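Putative ubiquinone biosynthesis protein (Nostoc punctiforme, PDB 3MSQ) is of undemonstrated function but, belonging to the Coq4 superfamily, probably takes part in the biosynthesis of ubiquinone or a related quinone. Local coordinates at residues 57-62 against 195-200; 63-68 against 200-205; 128-133 against 140-145; 149-154 against 190-195. All blocks are in the same frame, centred on the assembly; numbering follows the deposited sequence.

Contact 1 of 4, residues 57-62 against 195-200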
loop_
_atom_site.group_PDB
_atom_site.type_symbol
_atom_site.label_atom_id
_atom_site.label_comp_id
_atom_site.label_asym_id
_atom_site.label_seq_id
_atom_site.Cartn_x
_atom_site.Cartn_y
_atom_site.Cartn_z
ATOM N N LYS A 57 -19.385 -20.001 -17.526
ATOM C CA LYS A 57 -20.741 -20.459 -17.851
ATOM C C LYS A 57 -21.045 -20.474 -19.378
ATOM O O LYS A 57 -22.093 -20.970 -19.774
ATOM C CB LYS A 57 -21.777 -19.641 -17.082
ATOM C CG LYS A 57 -21.936 -20.041 -15.616
ATOM C CD LYS A 57 -23.069 -19.232 -14.986
ATOM C CE LYS A 57 -24.191 -20.090 -14.473
ATOM N NZ LYS A 57 -25.368 -19.261 -14.143
ATOM N N LYS A 58 -20.123 -19.941 -20.221
ATOM C CA LYS A 58 -20.184 -19.942 -21.695
ATOM C C LYS A 58 -19.575 -21.244 -22.270
ATOM O O LYS A 58 -19.808 -21.562 -23.425
ATOM C CB LYS A 58 -19.517 -18.689 -22.307
ATOM C CG LYS A 58 -20.315 -17.404 -22.082
ATOM C CD LYS A 58 -19.707 -16.186 -22.765
ATOM C CE LYS A 58 -20.603 -14.996 -22.575
ATOM N NZ LYS A 58 -20.203 -13.852 -23.432
ATOM N N ILE A 59 -18.816 -22.003 -21.461
ATOM C CA ILE A 59 -18.292 -23.304 -21.874
ATOM C C ILE A 59 -19.260 -24.353 -21.329
ATOM O O ILE A 59 -19.514 -24.355 -20.120
ATOM C CB ILE A 59 -16.768 -23.575 -21.630
ATOM C CG1 ILE A 59 -16.436 -25.023 -21.271
ATOM C CG2 ILE A 59 -16.035 -22.548 -20.750
ATOM C CD1 ILE A 59 -15.414 -25.625 -22.242
ATOM N N PRO A 60 -19.891 -25.160 -22.228
ATOM C CA PRO A 60 -20.919 -26.124 -21.801
ATOM C C PRO A 60 -20.600 -27.104 -20.674
ATOM O O PRO A 60 -21.421 -27.277 -19.780
ATOM C CB PRO A 60 -21.257 -26.855 -23.099
ATOM C CG PRO A 60 -20.985 -25.876 -24.156
ATOM C CD PRO A 60 -19.736 -25.191 -23.693
ATOM N N GLU A 61 -19.422 -27.746 -20.706
ATOM C CA GLU A 61 -19.012 -28.726 -19.683
ATOM C C GLU A 61 -18.914 -28.124 -18.284
ATOM O O GLU A 61 -19.234 -28.796 -17.306
ATOM C CB GLU A 61 -17.723 -29.474 -20.080
ATOM C CG GLU A 61 -16.892 -28.816 -21.172
ATOM C CD GLU A 61 -17.408 -28.934 -22.598
ATOM O OE1 GLU A 61 -17.786 -30.054 -23.014
ATOM O OE2 GLU A 61 -17.431 -27.899 -23.303
ATOM N N VAL A 62 -18.501 -26.848 -18.215
ATOM C CA VAL A 62 -18.332 -26.025 -17.017
ATOM C C VAL A 62 -19.737 -25.620 -16.550
ATOM O O VAL A 62 -20.119 -25.910 -15.408
ATOM C CB VAL A 62 -17.414 -24.795 -17.314
ATOM C CG1 VAL A 62 -17.490 -23.770 -16.202
ATOM C CG2 VAL A 62 -15.964 -25.210 -17.549
ATOM N N PRO A 195 -7.189 -28.525 -24.747
ATOM C CA PRO A 195 -8.617 -28.207 -24.936
ATOM C C PRO A 195 -9.493 -28.602 -23.752
ATOM O O PRO A 195 -10.421 -27.860 -23.407
ATOM C CB PRO A 195 -8.990 -28.986 -26.192
ATOM C CG PRO A 195 -8.005 -30.094 -26.272
ATOM C CD PRO A 195 -6.744 -29.587 -25.680
ATOM N N GLY A 196 -9.177 -29.742 -23.132
ATOM C CA GLY A 196 -9.891 -30.260 -21.977
ATOM C C GLY A 196 -9.602 -29.424 -20.758
ATOM O O GLY A 196 -8.481 -29.454 -20.226
ATOM N N LYS A 197 -10.598 -28.638 -20.340
ATOM C CA LYS A 197 -10.479 -27.727 -19.203
ATOM C C LYS A 197 -10.398 -28.490 -17.886
ATOM O O LYS A 197 -11.170 -29.419 -17.677
ATOM C CB LYS A 197 -11.660 -26.725 -19.182
ATOM C CG LYS A 197 -11.963 -26.021 -20.520
ATOM C CD LYS A 197 -10.984 -24.913 -20.830
ATOM C CE LYS A 197 -11.084 -24.449 -22.257
ATOM N NZ LYS A 197 -10.002 -23.482 -22.586
ATOM N N LEU A 198 -9.464 -28.096 -17.007
ATOM C CA LEU A 198 -9.286 -28.691 -15.678
ATOM C C LEU A 198 -10.566 -28.522 -14.862
ATOM O O LEU A 198 -11.099 -29.509 -14.365
ATOM C CB LEU A 198 -8.131 -27.998 -14.913
ATOM C CG LEU A 198 -6.694 -28.233 -15.382
ATOM C CD1 LEU A 198 -5.741 -27.346 -14.577
ATOM C CD2 LEU A 198 -6.301 -29.726 -15.299
ATOM N N ILE A 199 -11.054 -27.260 -14.757
ATOM C CA ILE A 199 -12.247 -26.832 -14.018
ATOM C C ILE A 199 -13.541 -27.600 -14.391
ATOM O O ILE A 199 -14.406 -27.762 -13.523
ATOM C CB ILE A 199 -12.399 -25.270 -14.065
ATOM C CG1 ILE A 199 -13.282 -24.707 -12.944
ATOM C CG2 ILE A 199 -12.820 -24.729 -15.427
ATOM C CD1 ILE A 199 -12.562 -24.446 -11.626
ATOM N N ALA A 200 -13.638 -28.114 -15.658
ATOM C CA ALA A 200 -14.792 -28.865 -16.197
ATOM C C ALA A 200 -14.890 -30.332 -15.764
ATOM O O ALA A 200 -15.934 -30.952 -15.981
ATOM C CB ALA A 200 -14.812 -28.774 -17.719
#
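The carboxylate of Glu61, the one flat side-chain group among the residues that touch, stays out of the contact: the chain bends at chi2 (-76°) and leads it away, so that Glu61 meets Ala200 through aliphatic atoms, CB lying 3.8 Å and CG 4.0 Å from Ala200 CB. In this all-helical Coq4 fold the contact sets the first turn of helix 60-68, with Ile59 at its N-cap position, against the loop that follows helix 177-192. All the contacts across it are between carbon atoms. Val62 holds CG1 anti to its backbone N (chi1 167°), which sends CG2 across the gap, 3.7 Å from Ala200 CB. The neighbouring methyl of Ile199 closes on the same branch, CG2 to Val62 CG2 at 3.8 Å, and the two side chains cross obliquely. Ile199 and Val62 both lean on Leu56 of helix 47-56, while Ile199 also reaches Leu118 and Leu121. The backbones come nearest at the same place, with Val62 CA 4.6 Å from Ala200 CA. Lys197 contributes only the start of its chain; its NZ is hydrogen-bonded to Gln152 O, and its CG rests 3.9 Å from Ile59 CD1.

Contact 2 of 4, residues 63-68 against 200-205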
loop_
_atom_site.group_PDB
_atom_site.type_symbol
_atom_site.label_atom_id
_atom_site.label_comp_id
_atom_site.label_asym_id
_atom_site.label_seq_id
_atom_site.Cartn_x
_atom_site.Cartn_y
_atom_site.Cartn_z
ATOM N N ASN A 63 -20.529 -25.014 -17.459
ATOM C CA ASN A 63 -21.917 -24.624 -17.208
ATOM C C ASN A 63 -22.767 -25.781 -16.626
ATOM O O ASN A 63 -23.713 -25.527 -15.889
ATOM C CB ASN A 63 -22.545 -24.069 -18.473
ATOM C CG ASN A 63 -23.883 -23.439 -18.236
ATOM O OD1 ASN A 63 -24.913 -24.107 -18.190
ATOM N ND2 ASN A 63 -23.898 -22.142 -18.078
ATOM N N ALA A 64 -22.400 -27.040 -16.937
ATOM C CA ALA A 64 -23.036 -28.250 -16.403
ATOM C C ALA A 64 -22.765 -28.331 -14.890
ATOM O O ALA A 64 -23.723 -28.515 -14.128
ATOM C CB ALA A 64 -22.500 -29.495 -17.106
ATOM N N LEU A 65 -21.484 -28.134 -14.453
ATOM C CA LEU A 65 -21.131 -28.148 -13.037
ATOM C C LEU A 65 -21.783 -26.983 -12.304
ATOM O O LEU A 65 -22.191 -27.144 -11.160
ATOM C CB LEU A 65 -19.616 -28.109 -12.801
ATOM C CG LEU A 65 -18.716 -29.197 -13.418
ATOM C CD1 LEU A 65 -17.340 -29.113 -12.837
ATOM C CD2 LEU A 65 -19.257 -30.580 -13.190
ATOM N N PHE A 66 -21.925 -25.830 -12.965
ATOM C CA PHE A 66 -22.576 -24.680 -12.342
ATOM C C PHE A 66 -24.059 -24.990 -12.059
ATOM O O PHE A 66 -24.583 -24.609 -11.006
ATOM C CB PHE A 66 -22.362 -23.396 -13.183
ATOM C CG PHE A 66 -21.092 -22.620 -12.871
ATOM C CD1 PHE A 66 -19.907 -22.896 -13.537
ATOM C CD2 PHE A 66 -21.087 -21.611 -11.914
ATOM C CE1 PHE A 66 -18.739 -22.163 -13.255
ATOM C CE2 PHE A 66 -19.915 -20.893 -11.620
ATOM C CZ PHE A 66 -18.753 -21.169 -12.298
ATOM N N SER A 67 -24.698 -25.761 -12.962
ATOM C CA SER A 67 -26.110 -26.203 -12.877
ATOM C C SER A 67 -26.330 -27.170 -11.728
ATOM O O SER A 67 -27.326 -27.026 -11.017
ATOM C CB SER A 67 -26.557 -26.875 -14.173
ATOM O OG SER A 67 -26.307 -26.019 -15.270
ATOM N N GLU A 68 -25.406 -28.147 -11.552
ATOM C CA GLU A 68 -25.464 -29.156 -10.493
ATOM C C GLU A 68 -24.898 -28.650 -9.151
ATOM O O GLU A 68 -25.176 -29.261 -8.109
ATOM C CB GLU A 68 -24.630 -30.379 -10.880
ATOM C CG GLU A 68 -24.985 -31.099 -12.163
ATOM C CD GLU A 68 -24.019 -32.241 -12.424
ATOM O OE1 GLU A 68 -23.519 -32.847 -11.444
ATOM O OE2 GLU A 68 -23.738 -32.511 -13.615
ATOM N N ALA A 200 -13.638 -28.114 -15.658
ATOM C CA ALA A 200 -14.792 -28.865 -16.197
ATOM C C ALA A 200 -14.890 -30.332 -15.764
ATOM O O ALA A 200 -15.934 -30.952 -15.981
ATOM C CB ALA A 200 -14.812 -28.774 -17.719
ATOM N N GLN A 201 -13.818 -30.882 -15.157
ATOM C CA GLN A 201 -13.721 -32.291 -14.745
ATOM C C GLN A 201 -14.348 -32.633 -13.410
ATOM O O GLN A 201 -14.132 -31.916 -12.421
ATOM C CB GLN A 201 -12.264 -32.797 -14.757
ATOM C CG GLN A 201 -11.479 -32.534 -16.040
ATOM C CD GLN A 201 -12.244 -32.892 -17.283
ATOM O OE1 GLN A 201 -12.628 -34.041 -17.501
ATOM N NE2 GLN A 201 -12.448 -31.916 -18.148
ATOM N N LYS A 202 -15.099 -33.768 -13.385
ATOM C CA LYS A 202 -15.697 -34.334 -12.182
ATOM C C LYS A 202 -14.655 -35.284 -11.569
ATOM O O LYS A 202 -14.788 -36.505 -11.652
ATOM C CB LYS A 202 -17.014 -35.054 -12.493
ATOM C CG LYS A 202 -18.196 -34.125 -12.639
ATOM C CD LYS A 202 -19.496 -34.883 -12.851
ATOM C CE LYS A 202 -20.693 -33.967 -12.960
ATOM N NZ LYS A 202 -21.813 -34.602 -13.696
ATOM N N TRP A 203 -13.592 -34.697 -10.992
ATOM C CA TRP A 203 -12.428 -35.376 -10.406
ATOM C C TRP A 203 -12.675 -36.637 -9.575
ATOM O O TRP A 203 -11.905 -37.587 -9.694
ATOM C CB TRP A 203 -11.517 -34.378 -9.653
ATOM C CG TRP A 203 -11.011 -33.252 -10.506
ATOM C CD1 TRP A 203 -11.421 -31.949 -10.478
ATOM C CD2 TRP A 203 -10.048 -33.348 -11.556
ATOM N NE1 TRP A 203 -10.751 -31.222 -11.433
ATOM C CE2 TRP A 203 -9.899 -32.056 -12.111
ATOM C CE3 TRP A 203 -9.303 -34.409 -12.099
ATOM C CZ2 TRP A 203 -9.021 -31.791 -13.171
ATOM C CZ3 TRP A 203 -8.431 -34.146 -13.145
ATOM C CH2 TRP A 203 -8.291 -32.851 -13.666
ATOM N N ASP A 204 -13.745 -36.650 -8.743
ATOM C CA ASP A 204 -14.083 -37.793 -7.889
ATOM C C ASP A 204 -14.366 -39.092 -8.664
ATOM O O ASP A 204 -14.269 -40.171 -8.088
ATOM C CB ASP A 204 -15.166 -37.440 -6.852
ATOM C CG ASP A 204 -16.545 -37.065 -7.365
ATOM O OD1 ASP A 204 -16.800 -37.227 -8.580
ATOM O OD2 ASP A 204 -17.382 -36.654 -6.546
ATOM N N GLN A 205 -14.647 -38.981 -9.982
ATOM C CA GLN A 205 -14.897 -40.094 -10.910
ATOM C C GLN A 205 -13.612 -40.563 -11.642
ATOM O O GLN A 205 -13.643 -41.548 -12.394
ATOM C CB GLN A 205 -15.970 -39.677 -11.932
ATOM C CG GLN A 205 -17.396 -39.777 -11.404
ATOM C CD GLN A 205 -18.309 -38.774 -12.058
ATOM O OE1 GLN A 205 -18.926 -37.940 -11.368
ATOM N NE2 GLN A 205 -18.406 -38.819 -13.403
#
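Lys202 reaches across to Leu65 and Glu68 with a chain that is extended beyond CG. It sits at the centre of an inverse gamma turn, just before the 3-10 segment 203-205, and in the all-helical Coq4 fold it ties this loop to the last turns of helix 60-68. CB makes no close approach to the helix. Lys202 CG is the first atom to arrive, 3.7 Å from Leu65 CD2, and the two side chains run past each other in opposite directions. Lys202 CD, bridging onward, stays 4.3 Å from Leu65 CD2. Further out, Lys202 CE returns to the same methyl at 3.7 Å from Leu65 CD2 and also lies beside the carboxylate of Glu68. At the tip, Lys202 NZ forms a salt bridge with Glu68 OE2 at 2.8 Å, the oxygen accepting on its syn lone pair, and a weak second bond to Glu68 OE1 at 3.3 Å. Both oxygens therefore face the ammonium, although the two side chains meet at about a right angle. A methionine in its place has no ammonium, and Glu68 would probably be left without its charge partner, its carboxylate free to turn at the surface. Trp70 packs against both Leu65 and the Lys202 chain, placing the pair beside the loop after the helix. The other branch of Leu65 touches main chain rather than side chain: CD1 lies 3.9 Å from Ala200 O.

Contact 3 of 4, residues 128-133 against 140-145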
loop_
_atom_site.group_PDB
_atom_site.type_symbol
_atom_site.label_atom_id
_atom_site.label_comp_id
_atom_site.label_asym_id
_atom_site.label_seq_id
_atom_site.Cartn_x
_atom_site.Cartn_y
_atom_site.Cartn_z
ATOM N N ILE A 128 -5.500 -31.129 -6.879
ATOM C CA ILE A 128 -5.434 -32.287 -7.780
ATOM C C ILE A 128 -4.770 -31.833 -9.092
ATOM O O ILE A 128 -3.946 -32.571 -9.635
ATOM C CB ILE A 128 -6.857 -32.925 -7.980
ATOM C CG1 ILE A 128 -7.397 -33.531 -6.668
ATOM C CG2 ILE A 128 -6.894 -33.968 -9.084
ATOM C CD1 ILE A 128 -8.821 -33.101 -6.257
ATOM N N TYR A 129 -5.098 -30.603 -9.562
ATOM C CA TYR A 129 -4.627 -29.981 -10.810
ATOM C C TYR A 129 -3.160 -30.211 -11.133
ATOM O O TYR A 129 -2.871 -30.707 -12.220
ATOM C CB TYR A 129 -4.940 -28.464 -10.887
ATOM C CG TYR A 129 -6.395 -28.061 -10.970
ATOM C CD1 TYR A 129 -7.396 -29.011 -11.115
ATOM C CD2 TYR A 129 -6.773 -26.723 -10.881
ATOM C CE1 TYR A 129 -8.737 -28.647 -11.139
ATOM C CE2 TYR A 129 -8.112 -26.344 -10.904
ATOM C CZ TYR A 129 -9.094 -27.310 -11.045
ATOM O OH TYR A 129 -10.427 -26.967 -11.087
ATOM N N HIS A 130 -2.243 -29.866 -10.208
ATOM C CA HIS A 130 -0.806 -30.004 -10.422
ATOM C C HIS A 130 -0.326 -31.432 -10.789
ATOM O O HIS A 130 0.654 -31.555 -11.530
ATOM C CB HIS A 130 -0.003 -29.374 -9.266
ATOM C CG HIS A 130 0.084 -30.248 -8.065
ATOM N ND1 HIS A 130 -0.794 -30.107 -7.005
ATOM C CD2 HIS A 130 0.931 -31.275 -7.808
ATOM C CE1 HIS A 130 -0.446 -31.043 -6.132
ATOM N NE2 HIS A 130 0.584 -31.774 -6.578
ATOM N N VAL A 131 -1.010 -32.496 -10.293
ATOM C CA VAL A 131 -0.634 -33.881 -10.632
ATOM C C VAL A 131 -0.927 -34.237 -12.105
ATOM O O VAL A 131 -0.093 -34.887 -12.749
ATOM C CB VAL A 131 -1.031 -34.999 -9.614
ATOM C CG1 VAL A 131 -0.867 -34.538 -8.172
ATOM C CG2 VAL A 131 -2.428 -35.538 -9.854
ATOM N N VAL A 132 -2.094 -33.773 -12.633
ATOM C CA VAL A 132 -2.539 -33.966 -14.018
ATOM C C VAL A 132 -1.742 -33.028 -14.933
ATOM O O VAL A 132 -1.199 -33.487 -15.944
ATOM C CB VAL A 132 -4.076 -33.806 -14.169
ATOM C CG1 VAL A 132 -4.528 -33.954 -15.626
ATOM C CG2 VAL A 132 -4.821 -34.804 -13.283
ATOM N N ALA A 133 -1.626 -31.733 -14.545
ATOM C CA ALA A 133 -0.891 -30.704 -15.281
ATOM C C ALA A 133 0.635 -30.914 -15.309
ATOM O O ALA A 133 1.299 -30.416 -16.226
ATOM C CB ALA A 133 -1.222 -29.332 -14.729
ATOM N N PHE A 140 7.501 -22.199 -7.460
ATOM C CA PHE A 140 7.527 -22.045 -8.909
ATOM C C PHE A 140 6.531 -22.952 -9.606
ATOM O O PHE A 140 5.898 -22.524 -10.574
ATOM C CB PHE A 140 8.947 -22.197 -9.462
ATOM C CG PHE A 140 9.932 -21.136 -9.003
ATOM C CD1 PHE A 140 9.508 -20.028 -8.267
ATOM C CD2 PHE A 140 11.286 -21.258 -9.279
ATOM C CE1 PHE A 140 10.427 -19.077 -7.807
ATOM C CE2 PHE A 140 12.194 -20.300 -8.829
ATOM C CZ PHE A 140 11.757 -19.218 -8.096
ATOM N N GLY A 141 6.359 -24.163 -9.066
ATOM C CA GLY A 141 5.392 -25.146 -9.540
ATOM C C GLY A 141 3.976 -24.626 -9.407
ATOM O O GLY A 141 3.168 -24.790 -10.324
ATOM N N GLU A 142 3.685 -23.932 -8.282
ATOM C CA GLU A 142 2.380 -23.321 -8.062
ATOM C C GLU A 142 2.103 -22.146 -9.013
ATOM O O GLU A 142 1.014 -22.095 -9.596
ATOM C CB GLU A 142 2.124 -22.991 -6.582
ATOM C CG GLU A 142 1.318 -24.067 -5.835
ATOM C CD GLU A 142 -0.024 -24.541 -6.397
ATOM O OE1 GLU A 142 -0.868 -23.681 -6.751
ATOM O OE2 GLU A 142 -0.241 -25.777 -6.452
ATOM N N ILE A 143 3.101 -21.253 -9.235
ATOM C CA ILE A 143 3.004 -20.106 -10.169
ATOM C C ILE A 143 2.882 -20.592 -11.631
ATOM O O ILE A 143 2.142 -20.003 -12.425
ATOM C CB ILE A 143 4.120 -19.029 -9.974
ATOM C CG1 ILE A 143 4.208 -18.520 -8.516
ATOM C CG2 ILE A 143 3.935 -17.857 -10.941
ATOM C CD1 ILE A 143 2.904 -17.738 -7.953
ATOM N N GLY A 144 3.590 -21.669 -11.951
ATOM C CA GLY A 144 3.501 -22.311 -13.255
ATOM C C GLY A 144 2.099 -22.851 -13.490
ATOM O O GLY A 144 1.532 -22.614 -14.554
ATOM N N LEU A 145 1.505 -23.545 -12.475
ATOM C CA LEU A 145 0.152 -24.104 -12.539
ATOM C C LEU A 145 -0.889 -23.014 -12.752
ATOM O O LEU A 145 -1.835 -23.221 -13.527
ATOM C CB LEU A 145 -0.188 -24.958 -11.287
ATOM C CG LEU A 145 -1.630 -25.454 -11.144
ATOM C CD1 LEU A 145 -1.926 -26.564 -12.122
ATOM C CD2 LEU A 145 -1.910 -25.892 -9.736
#
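Leu145 turns its CG anti to the backbone N (chi1 172°), which carries both of its methyls into helix 128-133. There Leu145 CD1 lies 3.8 Å from Tyr129 CB and 3.9 Å from Ala133 CB, two positions one turn apart, and Leu145 CD2 lies 4.0 Å from His130 CB. The main chain between them is touched as well, His130 N being 3.8 Å from Leu145 CD1. One branched side chain thus meets Tyr129, His130 and, a turn further on, Ala133.

The two segments belong to helices 114-133 and 139-152, which are joined by a short connection. The axes of the segments 128-133 and 140-145 approach to 10.5 Å at 83°, nearly perpendicular, so close packing is confined to a small patch around Leu145. The ring ends of the facing residues lead elsewhere. Tyr129 sends its ring toward Phe149 and Trp203, while His130, with CG lying between the backbone N and the carbonyl carbon (chi1 80°), directs its imidazole away from Leu145, and its NE2 is hydrogen-bonded to Glu95 OE2.

Glu142 also points its carboxylate into this region, but OE2 stays 4.4 Å from His130 ND1, too far for a bond. The spacing of His130 and Glu142 matches the closing His and Glu of the H-D-x-x-H-(x)11-E signature of Coq4 proteins, which has been proposed to bind a metal. The chemistry therefore combines a leucine-filled apolar joint with a neighbouring cluster of His and Glu side chains, an arrangement consistent with such a site, although this geometry does not itself demonstrate a metal.

Contact 4 of 4, residues 149-154 against 190-195; sequences FLAQTP and VGSHTP
Gln152 and Thr194 provide the polar part of the contact between the C-terminal ends of helices 139-152 and 177-192. With CG anti to the carbonyl carbon (chi1 -79°) and the chain extended beyond it, Gln152 NE2 donates to Thr194 O at 3.0 Å with an N-H...O angle of 142°; the donor stands above the carbonyl plane, 46° out of it, rather than on a lone pair. The same NE2 also bonds Gly196 O, and Gln152 OE1 accepts from Leu198 N; three main-chain groups thus grip the amide. Within that turn, Thr194 OG1 donates to Val190 O at 2.7 Å, tying it to its own helix.

Van der Waals contact makes up the rest. Ala151 CB sits 3.8 Å from Gly191 C, where the absence of a side chain lets the helices come close, and it also touches Ser192 OG, which bonds Tyr188 O. Gln152 CG packs at 3.4 Å from Gly191 O. A leucine here would probably leave Thr194 O, Gly196 O and Leu198 N without their side-chain partner. Leu150 and Pro154 pack on Phe177 of the second subunit.

Held at both ends by main-chain groups, the buried amide probably helps fix the path of the chain leaving helix 177-192.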
loop_
_atom_site.group_PDB
_atom_site.type_symbol
_atom_site.label_atom_id
_atom_site.label_comp_id
_atom_site.label_asym_id
_atom_site.label_seq_id
_atom_site.Cartn_x
_atom_site.Cartn_y
_atom_site.Cartn_z
ATOM N N PHE A 149 -3.648 -22.525 -15.708
ATOM C CA PHE A 149 -5.053 -22.269 -15.373
ATOM C C PHE A 149 -5.600 -20.985 -16.027
ATOM O O PHE A 149 -6.723 -20.993 -16.567
ATOM C CB PHE A 149 -5.265 -22.295 -13.856
ATOM C CG PHE A 149 -6.709 -22.480 -13.459
ATOM C CD1 PHE A 149 -7.351 -23.702 -13.651
ATOM C CD2 PHE A 149 -7.439 -21.426 -12.916
ATOM C CE1 PHE A 149 -8.708 -23.861 -13.329
ATOM C CE2 PHE A 149 -8.794 -21.589 -12.593
ATOM C CZ PHE A 149 -9.414 -22.810 -12.791
ATOM N N LEU A 150 -4.772 -19.897 -16.030
ATOM C CA LEU A 150 -5.076 -18.601 -16.669
ATOM C C LEU A 150 -5.167 -18.775 -18.208
ATOM O O LEU A 150 -6.009 -18.133 -18.843
ATOM C CB LEU A 150 -4.026 -17.529 -16.266
ATOM C CG LEU A 150 -4.248 -16.065 -16.698
ATOM C CD1 LEU A 150 -5.259 -15.384 -15.826
ATOM C CD2 LEU A 150 -2.982 -15.274 -16.589
ATOM N N ALA A 151 -4.340 -19.681 -18.791
ATOM C CA ALA A 151 -4.351 -19.959 -20.232
ATOM C C ALA A 151 -5.648 -20.631 -20.668
ATOM O O ALA A 151 -6.112 -20.371 -21.770
ATOM C CB ALA A 151 -3.160 -20.827 -20.617
ATOM N N GLN A 152 -6.234 -21.472 -19.792
ATOM C CA GLN A 152 -7.452 -22.253 -20.008
ATOM C C GLN A 152 -8.728 -21.504 -19.664
ATOM O O GLN A 152 -9.583 -21.320 -20.525
ATOM C CB GLN A 152 -7.403 -23.513 -19.142
ATOM C CG GLN A 152 -6.540 -24.631 -19.681
ATOM C CD GLN A 152 -7.028 -25.968 -19.208
ATOM O OE1 GLN A 152 -7.528 -26.127 -18.083
ATOM N NE2 GLN A 152 -6.916 -26.949 -20.070
ATOM N N THR A 153 -8.889 -21.156 -18.369
ATOM C CA THR A 153 -10.069 -20.518 -17.772
ATOM C C THR A 153 -9.664 -19.419 -16.778
ATOM O O THR A 153 -9.469 -19.706 -15.590
ATOM C CB THR A 153 -10.976 -21.587 -17.138
ATOM O OG1 THR A 153 -10.189 -22.472 -16.342
ATOM C CG2 THR A 153 -11.739 -22.405 -18.178
ATOM N N PRO A 154 -9.503 -18.156 -17.240
ATOM C CA PRO A 154 -9.058 -17.085 -16.307
ATOM C C PRO A 154 -10.028 -16.697 -15.193
ATOM O O PRO A 154 -11.174 -16.358 -15.454
ATOM C CB PRO A 154 -8.752 -15.894 -17.213
ATOM C CG PRO A 154 -9.146 -16.302 -18.588
ATOM C CD PRO A 154 -9.655 -17.676 -18.627
ATOM N N VAL A 190 1.478 -24.789 -22.453
ATOM C CA VAL A 190 0.854 -26.104 -22.295
ATOM C C VAL A 190 -0.650 -25.989 -22.065
ATOM O O VAL A 190 -1.414 -26.753 -22.653
ATOM C CB VAL A 190 1.558 -26.983 -21.223
ATOM C CG1 VAL A 190 0.858 -28.342 -21.063
ATOM C CG2 VAL A 190 3.029 -27.186 -21.547
ATOM N N GLY A 191 -1.042 -25.051 -21.214
ATOM C CA GLY A 191 -2.431 -24.753 -20.889
ATOM C C GLY A 191 -3.212 -24.277 -22.099
ATOM O O GLY A 191 -4.344 -24.698 -22.295
ATOM N N SER A 192 -2.588 -23.435 -22.952
ATOM C CA SER A 192 -3.157 -22.897 -24.194
ATOM C C SER A 192 -3.383 -23.997 -25.218
ATOM O O SER A 192 -4.237 -23.843 -26.089
ATOM C CB SER A 192 -2.219 -21.869 -24.808
ATOM O OG SER A 192 -2.158 -20.720 -23.989
ATOM N N HIS A 193 -2.601 -25.089 -25.131
ATOM C CA HIS A 193 -2.693 -26.226 -26.039
ATOM C C HIS A 193 -3.406 -27.449 -25.417
ATOM O O HIS A 193 -3.293 -28.562 -25.935
ATOM C CB HIS A 193 -1.317 -26.550 -26.645
ATOM C CG HIS A 193 -0.718 -25.395 -27.398
ATOM N ND1 HIS A 193 0.594 -25.004 -27.193
ATOM C CD2 HIS A 193 -1.283 -24.562 -28.310
ATOM C CE1 HIS A 193 0.792 -23.974 -28.001
ATOM N NE2 HIS A 193 -0.315 -23.660 -28.680
ATOM N N THR A 194 -4.174 -27.223 -24.334
ATOM C CA THR A 194 -4.957 -28.244 -23.659
ATOM C C THR A 194 -6.458 -27.864 -23.799
ATOM O O THR A 194 -6.938 -26.942 -23.114
ATOM C CB THR A 194 -4.441 -28.509 -22.222
ATOM O OG1 THR A 194 -3.056 -28.837 -22.251
ATOM C CG2 THR A 194 -5.182 -29.636 -21.522
ATOM N N PRO A 195 -7.189 -28.525 -24.747
ATOM C CA PRO A 195 -8.617 -28.207 -24.936
ATOM C C PRO A 195 -9.493 -28.602 -23.752
ATOM O O PRO A 195 -10.421 -27.860 -23.407
ATOM C CB PRO A 195 -8.990 -28.986 -26.192
ATOM C CG PRO A 195 -8.005 -30.094 -26.272
ATOM C CD PRO A 195 -6.744 -29.587 -25.680
#

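How the contacts relate
From the N terminus, the chain first supplies helix 60-68, whose start opens contact 1 and whose later turns open contact 2. Contact 3 then closes a short loop between helices 114-133 and 139-152. Contact 4 follows in series, opening at the far end of helix 139-152 and closing at the end of helix 177-192. The loop beyond that helix next closes contact 1 and, past the shared Ala200, contact 2, so these two cross, while contacts 3 and 4 nest inside both. Pro195 is common to contacts 4 and 1, whose centres lie about 11 Å apart. Tyr129 links contact 3 to the others, touching Phe149, Leu198, Ile199 and Trp203.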